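Local coordinates for protein aldehyde dehydrogenase (Anabaena variabilis, PDB 4H7N) that probably oxidises aldehydes to carboxylic acids with NAD+ as the electron acceptor, as a member of the aldehyde dehydrogenase family, at residues A[87-99]-A[138-152]. Sequence-based numbering, arbitrary orientation.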
loop_
_atom_site.group_PDB
_atom_site.type_symbol
_atom_site.label_atom_id
_atom_site.label_comp_id
_atom_site.label_asym_id
_atom_site.label_seq_id
_atom_site.Cartn_x
_atom_site.Cartn_y
_atom_site.Cartn_z
ATOM N N GLU A 87 -15.095 19.313 -16.086
ATOM C CA GLU A 87 -15.074 18.563 -14.819
ATOM C C GLU A 87 -16.318 17.751 -14.691
ATOM O O GLU A 87 -16.266 16.569 -14.299
ATOM C CB GLU A 87 -15.025 19.477 -13.602
ATOM C CG GLU A 87 -13.701 19.696 -13.004
ATOM C CD GLU A 87 -13.754 20.355 -11.635
ATOM O OE1 GLU A 87 -13.575 21.578 -11.628
ATOM O OE2 GLU A 87 -13.902 19.654 -10.576
ATOM N N ILE A 88 -17.457 18.380 -14.995
ATOM C CA ILE A 88 -18.714 17.669 -14.878
ATOM C C ILE A 88 -18.793 16.463 -15.840
ATOM O O ILE A 88 -19.248 15.396 -15.458
ATOM C CB ILE A 88 -19.917 18.597 -15.035
ATOM C CG1 ILE A 88 -19.970 19.550 -13.860
ATOM C CG2 ILE A 88 -21.183 17.773 -15.057
ATOM C CD1 ILE A 88 -20.893 20.766 -14.000
ATOM N N ASP A 89 -18.380 16.657 -17.081
ATOM C CA ASP A 89 -18.399 15.592 -18.092
ATOM C C ASP A 89 -17.483 14.435 -17.667
ATOM O O ASP A 89 -17.842 13.264 -17.764
ATOM C CB ASP A 89 -17.942 16.146 -19.443
ATOM C CG ASP A 89 -19.008 17.025 -20.105
ATOM O OD1 ASP A 89 -20.216 16.828 -19.832
ATOM O OD2 ASP A 89 -18.619 17.915 -20.909
ATOM N N SER A 90 -16.313 14.796 -17.184
ATOM C CA SER A 90 -15.311 13.847 -16.713
ATOM C C SER A 90 -15.790 13.038 -15.480
ATOM O O SER A 90 -15.650 11.796 -15.413
ATOM C CB SER A 90 -14.014 14.590 -16.464
ATOM O OG SER A 90 -13.164 13.847 -15.586
ATOM N N PHE A 91 -16.389 13.710 -14.511
ATOM C CA PHE A 91 -17.091 13.020 -13.395
ATOM C C PHE A 91 -18.156 12.015 -13.885
ATOM O O PHE A 91 -18.186 10.870 -13.467
ATOM C CB PHE A 91 -17.763 14.073 -12.476
ATOM C CG PHE A 91 -18.681 13.499 -11.425
ATOM C CD1 PHE A 91 -18.252 12.540 -10.566
ATOM C CD2 PHE A 91 -19.953 13.949 -11.294
ATOM C CE1 PHE A 91 -19.083 12.040 -9.587
ATOM C CE2 PHE A 91 -20.780 13.486 -10.328
ATOM C CZ PHE A 91 -20.336 12.531 -9.457
ATOM N N LEU A 92 -19.040 12.467 -14.749
ATOM C CA LEU A 92 -20.082 11.589 -15.279
ATOM C C LEU A 92 -19.519 10.362 -16.036
ATOM O O LEU A 92 -20.017 9.248 -15.872
ATOM C CB LEU A 92 -21.035 12.365 -16.181
ATOM C CG LEU A 92 -21.813 13.499 -15.490
ATOM C CD1 LEU A 92 -22.560 14.306 -16.541
ATOM C CD2 LEU A 92 -22.759 12.997 -14.419
ATOM N N ALA A 93 -18.484 10.561 -16.831
ATOM C CA ALA A 93 -17.871 9.431 -17.562
ATOM C C ALA A 93 -17.157 8.507 -16.614
ATOM O O ALA A 93 -17.064 7.302 -16.849
ATOM C CB ALA A 93 -16.907 9.900 -18.647
ATOM N N SER A 94 -16.628 9.062 -15.532
ATOM C CA SER A 94 -15.946 8.221 -14.567
ATOM C C SER A 94 -16.940 7.277 -13.819
ATOM O O SER A 94 -16.622 6.121 -13.537
ATOM C CB SER A 94 -15.102 9.119 -13.655
ATOM O OG SER A 94 -14.780 8.435 -12.494
ATOM N N ILE A 95 -18.165 7.726 -13.561
ATOM C CA ILE A 95 -19.131 6.871 -12.951
ATOM C C ILE A 95 -19.405 5.692 -13.893
ATOM O O ILE A 95 -19.435 4.514 -13.469
ATOM C CB ILE A 95 -20.456 7.633 -12.719
ATOM C CG1 ILE A 95 -20.309 8.710 -11.609
ATOM C CG2 ILE A 95 -21.566 6.654 -12.351
ATOM C CD1 ILE A 95 -21.605 9.506 -11.406
ATOM N N ASP A 96 -19.611 5.998 -15.186
ATOM C CA ASP A 96 -19.813 4.954 -16.189
ATOM C C ASP A 96 -18.650 3.964 -16.264
ATOM O O ASP A 96 -18.863 2.732 -16.288
ATOM C CB ASP A 96 -20.079 5.550 -17.583
ATOM C CG ASP A 96 -21.478 6.200 -17.689
ATOM O OD1 ASP A 96 -22.279 6.098 -16.697
ATOM O OD2 ASP A 96 -21.796 6.777 -18.773
ATOM N N ARG A 97 -17.448 4.495 -16.369
ATOM C CA ARG A 97 -16.255 3.680 -16.518
ATOM C C ARG A 97 -16.029 2.709 -15.352
ATOM O O ARG A 97 -15.780 1.510 -15.547
ATOM C CB ARG A 97 -15.039 4.578 -16.676
ATOM C CG ARG A 97 -13.787 3.797 -17.040
ATOM C CD ARG A 97 -12.578 4.694 -17.279
ATOM N NE ARG A 97 -12.521 5.866 -16.405
ATOM C CZ ARG A 97 -11.993 5.911 -15.177
ATOM N NH1 ARG A 97 -12.014 7.074 -14.525
ATOM N NH2 ARG A 97 -11.466 4.814 -14.587
ATOM N N TRP A 98 -16.095 3.218 -14.138
ATOM C CA TRP A 98 -16.002 2.350 -12.971
ATOM C C TRP A 98 -17.158 1.354 -12.858
ATOM O O TRP A 98 -16.949 0.236 -12.447
ATOM C CB TRP A 98 -15.894 3.181 -11.678
ATOM C CG TRP A 98 -14.550 3.779 -11.509
ATOM C CD1 TRP A 98 -14.218 5.111 -11.467
ATOM C CD2 TRP A 98 -13.315 3.052 -11.382
ATOM N NE1 TRP A 98 -12.846 5.235 -11.329
ATOM C CE2 TRP A 98 -12.282 3.995 -11.245
ATOM C CE3 TRP A 98 -13.001 1.699 -11.329
ATOM C CZ2 TRP A 98 -10.945 3.629 -11.104
ATOM C CZ3 TRP A 98 -11.678 1.332 -11.181
ATOM C CH2 TRP A 98 -10.667 2.308 -11.082
ATOM N N CYS A 99 -18.383 1.759 -13.202
ATOM C CA CYS A 99 -19.484 0.790 -13.232
ATOM C C CYS A 99 -19.191 -0.381 -14.187
ATOM O O CYS A 99 -19.553 -1.563 -13.932
ATOM C CB CYS A 99 -20.796 1.467 -13.633
ATOM S SG CYS A 99 -21.543 2.419 -12.287
ATOM N N PHE A 138 -9.802 21.253 -8.492
ATOM C CA PHE A 138 -10.814 20.590 -9.294
ATOM C C PHE A 138 -11.732 19.952 -8.269
ATOM O O PHE A 138 -11.640 18.768 -7.951
ATOM C CB PHE A 138 -10.230 19.525 -10.229
ATOM C CG PHE A 138 -9.322 20.056 -11.320
ATOM C CD1 PHE A 138 -9.842 20.587 -12.478
ATOM C CD2 PHE A 138 -7.928 19.885 -11.236
ATOM C CE1 PHE A 138 -9.016 21.029 -13.491
ATOM C CE2 PHE A 138 -7.103 20.316 -12.266
ATOM C CZ PHE A 138 -7.659 20.897 -13.389
ATOM N N PRO A 139 -12.572 20.752 -7.683
ATOM C CA PRO A 139 -13.264 20.296 -6.493
ATOM C C PRO A 139 -14.138 19.069 -6.744
ATOM O O PRO A 139 -14.152 18.166 -5.910
ATOM C CB PRO A 139 -14.127 21.476 -6.081
ATOM C CG PRO A 139 -13.884 22.530 -7.043
ATOM C CD PRO A 139 -12.965 22.089 -8.125
ATOM N N LEU A 140 -14.838 19.033 -7.881
ATOM C CA LEU A 140 -15.724 17.931 -8.164
ATOM C C LEU A 140 -14.936 16.699 -8.503
ATOM O O LEU A 140 -15.061 15.659 -7.823
ATOM C CB LEU A 140 -16.715 18.271 -9.282
ATOM C CG LEU A 140 -17.575 17.110 -9.726
ATOM C CD1 LEU A 140 -18.530 16.700 -8.620
ATOM C CD2 LEU A 140 -18.337 17.436 -11.016
ATOM N N THR A 141 -14.061 16.781 -9.488
ATOM C CA THR A 141 -13.431 15.537 -9.950
ATOM C C THR A 141 -12.530 14.949 -8.876
ATOM O O THR A 141 -12.493 13.718 -8.719
ATOM C CB THR A 141 -12.672 15.681 -11.266
ATOM O OG1 THR A 141 -11.884 16.837 -11.195
ATOM C CG2 THR A 141 -13.639 15.890 -12.474
ATOM N N LEU A 142 -11.807 15.788 -8.150
ATOM C CA LEU A 142 -10.914 15.245 -7.135
ATOM C C LEU A 142 -11.624 14.789 -5.837
ATOM O O LEU A 142 -11.051 14.031 -5.086
ATOM C CB LEU A 142 -9.733 16.211 -6.884
ATOM C CG LEU A 142 -8.852 16.393 -8.141
ATOM C CD1 LEU A 142 -7.698 17.365 -7.977
ATOM C CD2 LEU A 142 -8.255 15.081 -8.654
ATOM N N SER A 143 -12.854 15.251 -5.566
ATOM C CA SER A 143 -13.629 14.709 -4.482
ATOM C C SER A 143 -14.151 13.309 -4.834
ATOM O O SER A 143 -14.426 12.513 -3.926
ATOM C CB SER A 143 -14.797 15.619 -4.086
ATOM O OG SER A 143 -15.796 15.682 -5.093
HETATM N N MSE A 144 -14.250 13.016 -6.129
HETATM C CA MSE A 144 -14.938 11.825 -6.587
HETATM C C MSE A 144 -14.047 10.770 -7.179
HETATM O O MSE A 144 -14.483 9.649 -7.375
HETATM C CB MSE A 144 -15.962 12.253 -7.654
HETATM C CG MSE A 144 -17.121 13.036 -7.036
HETATM SE SE MSE A 144 -18.245 11.948 -5.840
HETATM C CE MSE A 144 -17.902 12.816 -4.192
ATOM N N ILE A 145 -12.811 11.117 -7.503
ATOM C CA ILE A 145 -11.903 10.203 -8.155
ATOM C C ILE A 145 -11.646 8.938 -7.360
ATOM O O ILE A 145 -11.563 7.884 -7.945
ATOM C CB ILE A 145 -10.564 10.920 -8.555
ATOM C CG1 ILE A 145 -9.797 10.090 -9.579
ATOM C CG2 ILE A 145 -9.678 11.254 -7.362
ATOM C CD1 ILE A 145 -8.612 10.815 -10.197
ATOM N N ASP A 146 -11.508 9.026 -6.027
ATOM C CA ASP A 146 -11.361 7.849 -5.194
ATOM C C ASP A 146 -12.745 7.349 -4.716
ATOM O O ASP A 146 -12.998 6.179 -4.595
ATOM C CB ASP A 146 -10.455 8.162 -3.986
ATOM C CG ASP A 146 -8.991 8.540 -4.397
ATOM O OD1 ASP A 146 -8.353 7.800 -5.163
ATOM O OD2 ASP A 146 -8.511 9.579 -3.940
ATOM N N THR A 147 -13.657 8.269 -4.475
ATOM C CA THR A 147 -14.956 7.941 -3.876
ATOM C C THR A 147 -15.716 6.916 -4.696
ATOM O O THR A 147 -16.304 5.952 -4.160
ATOM C CB THR A 147 -15.777 9.240 -3.695
ATOM O OG1 THR A 147 -15.069 10.159 -2.849
ATOM C CG2 THR A 147 -17.173 8.999 -3.112
ATOM N N ILE A 148 -15.748 7.125 -6.012
ATOM C CA ILE A 148 -16.582 6.284 -6.881
ATOM C C ILE A 148 -16.108 4.826 -6.876
ATOM O O ILE A 148 -16.908 3.966 -6.666
ATOM C CB ILE A 148 -16.678 6.833 -8.319
ATOM C CG1 ILE A 148 -17.413 8.176 -8.344
ATOM C CG2 ILE A 148 -17.305 5.781 -9.247
ATOM C CD1 ILE A 148 -18.858 8.126 -7.892
ATOM N N PRO A 149 -14.814 4.544 -7.134
ATOM C CA PRO A 149 -14.441 3.124 -7.060
ATOM C C PRO A 149 -14.579 2.545 -5.661
ATOM O O PRO A 149 -14.985 1.397 -5.498
ATOM C CB PRO A 149 -12.970 3.108 -7.552
ATOM C CG PRO A 149 -12.487 4.542 -7.548
ATOM C CD PRO A 149 -13.735 5.380 -7.674
ATOM N N ALA A 150 -14.308 3.331 -4.629
ATOM C CA ALA A 150 -14.510 2.815 -3.289
ATOM C C ALA A 150 -15.978 2.422 -3.044
ATOM O O ALA A 150 -16.245 1.376 -2.449
ATOM C CB ALA A 150 -14.071 3.831 -2.273
ATOM N N LEU A 151 -16.937 3.248 -3.515
ATOM C CA LEU A 151 -18.323 2.902 -3.342
ATOM C C LEU A 151 -18.667 1.609 -4.068
ATOM O O LEU A 151 -19.374 0.788 -3.518
ATOM C CB LEU A 151 -19.276 4.004 -3.841
ATOM C CG LEU A 151 -19.300 5.228 -2.913
ATOM C CD1 LEU A 151 -19.948 6.396 -3.637
ATOM C CD2 LEU A 151 -20.081 4.966 -1.653
ATOM N N LEU A 152 -18.179 1.439 -5.281
ATOM C CA LEU A 152 -18.492 0.255 -6.051
ATOM C C LEU A 152 -17.886 -0.997 -5.450
ATOM O O LEU A 152 -18.408 -2.105 -5.627
ATOM C CB LEU A 152 -18.065 0.452 -7.507
ATOM C CG LEU A 152 -19.021 1.416 -8.245
ATOM C CD1 LEU A 152 -18.451 1.971 -9.546
ATOM C CD2 LEU A 152 -20.364 0.763 -8.537
HETATM O O HOH W 1 -14.889 9.727 -10.153
#
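P149 lies flat against one face of the W98 indole, its CB 3.8 Å from the centroid of the six-membered ring in a CH-pi contact. The F91 ring, its CG trans to the backbone N (chi1 171°) and so swung toward the other segment, takes L140 CD1 over one face. Selenomethionine M144 places SE obliquely, 4.9 Å from the F91 centroid, a Met-aromatic contact, and packs CG 3.4 Å from F91 CE1. At the F138 ring edge sits E87 OE1, the carboxylate nearly perpendicular to the ring. This is near-parallel helix packing within the aldehyde dehydrogenase fold: helix 87-99 runs alongside helices 139-144 and 147-152, crossing the latter at -31°. I148 is a knob among F91, S94, I95 and W98; branched at CB, it sends CG2 to W98 CB (3.8 Å) and CD1 to I95 CG1 (4.0 Å). Bulky apolar groups suit this buried seam. The I145 side chain is about 6 Å from that of E232, the predicted active-site residue. A water joins S94 OG to M144 O, the latter bond weak. E87, whose OE1 forms a salt bridge with R80, suits the start of helix 139-144 because its carboxylate can accept backbone N-H groups: L140 N gives OE2 a weak, bent bond, whereas T141 N reaches the anti lone pair of E87 OE2 at 3.1 Å and 164°.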